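Local coordinates for protein ornithine cyclodeaminase (Methanococcus maripaludis S2, PDB 3C2Q) that converts L-ornithine to L-proline with release of ammonia, using NAD(+) as its cofactor, at residues 323-327 with 328-332. Numbering follows the deposited sequence.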
loop_
_atom_site.group_PDB
_atom_site.type_symbol
_atom_site.label_atom_id
_atom_site.label_comp_id
_atom_site.label_asym_id
_atom_site.label_seq_id
_atom_site.Cartn_x
_atom_site.Cartn_y
_atom_site.Cartn_z
ATOM N N VAL B 323 -13.257 -0.277 -5.287
ATOM C CA VAL B 323 -13.644 0.393 -4.033
ATOM C C VAL B 323 -12.500 0.058 -3.049
ATOM O O VAL B 323 -12.415 -1.079 -2.544
ATOM C CB VAL B 323 -14.991 -0.113 -3.479
ATOM C CG1 VAL B 323 -15.346 0.647 -2.167
ATOM C CG2 VAL B 323 -16.143 0.098 -4.523
ATOM N N VAL B 324 -11.618 1.023 -2.807
ATOM C CA VAL B 324 -10.458 0.793 -1.905
ATOM C C VAL B 324 -10.933 1.152 -0.478
ATOM O O VAL B 324 -11.061 2.332 -0.105
ATOM C CB VAL B 324 -9.225 1.541 -2.340
ATOM C CG1 VAL B 324 -7.982 1.241 -1.411
ATOM C CG2 VAL B 324 -8.872 1.174 -3.844
ATOM N N THR B 325 -11.227 0.110 0.301
ATOM C CA THR B 325 -11.851 0.353 1.596
ATOM C C THR B 325 -11.675 -0.871 2.479
ATOM O O THR B 325 -11.142 -1.891 2.042
ATOM C CB THR B 325 -13.366 0.699 1.444
ATOM O OG1 THR B 325 -13.902 1.133 2.702
ATOM C CG2 THR B 325 -14.150 -0.514 0.990
ATOM N N ASP B 326 -12.141 -0.776 3.721
ATOM C CA ASP B 326 -12.072 -1.881 4.671
ATOM C C ASP B 326 -13.269 -2.780 4.367
ATOM O O ASP B 326 -14.412 -2.352 4.485
ATOM C CB ASP B 326 -12.135 -1.290 6.077
ATOM C CG ASP B 326 -12.019 -2.335 7.171
ATOM O OD1 ASP B 326 -12.611 -3.426 7.066
ATOM O OD2 ASP B 326 -11.378 -2.037 8.181
ATOM N N VAL B 327 -13.014 -4.038 3.987
ATOM C CA VAL B 327 -14.089 -4.911 3.561
ATOM C C VAL B 327 -15.090 -5.213 4.693
ATOM O O VAL B 327 -16.291 -5.319 4.431
ATOM C CB VAL B 327 -13.554 -6.249 2.917
ATOM C CG1 VAL B 327 -12.956 -7.196 3.971
ATOM C CG2 VAL B 327 -14.672 -6.969 2.161
ATOM N N GLY B 328 -14.590 -5.357 5.923
ATOM C CA GLY B 328 -15.440 -5.703 7.055
ATOM C C GLY B 328 -16.425 -4.582 7.394
ATOM O O GLY B 328 -17.593 -4.848 7.609
ATOM N N VAL B 329 -15.962 -3.335 7.389
ATOM C CA VAL B 329 -16.847 -2.188 7.603
ATOM C C VAL B 329 -17.771 -1.982 6.404
ATOM O O VAL B 329 -18.969 -1.763 6.563
ATOM C CB VAL B 329 -16.055 -0.905 7.926
ATOM C CG1 VAL B 329 -17.031 0.226 8.363
ATOM C CG2 VAL B 329 -15.028 -1.194 9.057
ATOM N N PHE B 330 -17.203 -2.031 5.201
ATOM C CA PHE B 330 -17.980 -1.983 3.986
ATOM C C PHE B 330 -19.177 -2.951 3.990
ATOM O O PHE B 330 -20.299 -2.533 3.686
ATOM C CB PHE B 330 -17.050 -2.262 2.774
ATOM C CG PHE B 330 -17.790 -2.415 1.465
ATOM C CD1 PHE B 330 -18.104 -1.300 0.682
ATOM C CD2 PHE B 330 -18.165 -3.666 1.012
ATOM C CE1 PHE B 330 -18.796 -1.450 -0.545
ATOM C CE2 PHE B 330 -18.875 -3.822 -0.211
ATOM C CZ PHE B 330 -19.179 -2.716 -0.972
ATOM N N LEU B 331 -18.944 -4.232 4.312
ATOM C CA LEU B 331 -20.039 -5.225 4.331
ATOM C C LEU B 331 -21.109 -4.888 5.360
ATOM O O LEU B 331 -22.297 -5.074 5.092
ATOM C CB LEU B 331 -19.527 -6.672 4.523
ATOM C CG LEU B 331 -18.770 -7.242 3.300
ATOM C CD1 LEU B 331 -18.047 -8.532 3.671
ATOM C CD2 LEU B 331 -19.700 -7.464 2.101
ATOM N N VAL B 332 -20.698 -4.379 6.510
ATOM C CA VAL B 332 -21.668 -4.011 7.599
ATOM C C VAL B 332 -22.556 -2.858 7.143
ATOM O O VAL B 332 -23.808 -2.909 7.256
ATOM C CB VAL B 332 -20.919 -3.716 8.941
ATOM C CG1 VAL B 332 -21.890 -3.159 10.005
ATOM C CG2 VAL B 332 -20.262 -5.030 9.474
#
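Asp326 caps the helix that begins at Val327: its OD1 accepts from Gly328 N at 3.0 Å and from Val329 N at 3.4 Å, both weak bonds, the first bent (126°), the second long but nearly straight (164°). With CG anti to the backbone N (chi1 -178°), the short side chain brings the carboxylate to these first-turn amides, which is why aspartate suits an N-cap. Its CG also rests 3.7 Å from Val329 CG2, the two side chains crossing at about a right angle. The first main-chain bonds of the helix run from Phe330 N to Asp326 O, 2.9 Å, and from Leu331 N to Val327 O. Apolar Val327 and Leu331, one turn apart, lie side by side against Leu280, Val327 CG2 4.0 Å from Leu331 CD1. Phe330 points back toward the turn, CB 3.8 Å from Thr325 CG2, its large apolar ring reaching Ile116 and Ile119 of helix 112-133. Asp326 and Val327 probably line the NAD(+) site, at a strand-to-helix turn of the Rossmann fold. Asp326 OD2 is hydrogen-bonded to Thr325 OG1 and salt-bridged to Lys112, both of the second subunit. One buried carboxylate thus divides its work, OD1 serving the helix amides and OD2 the subunit interface.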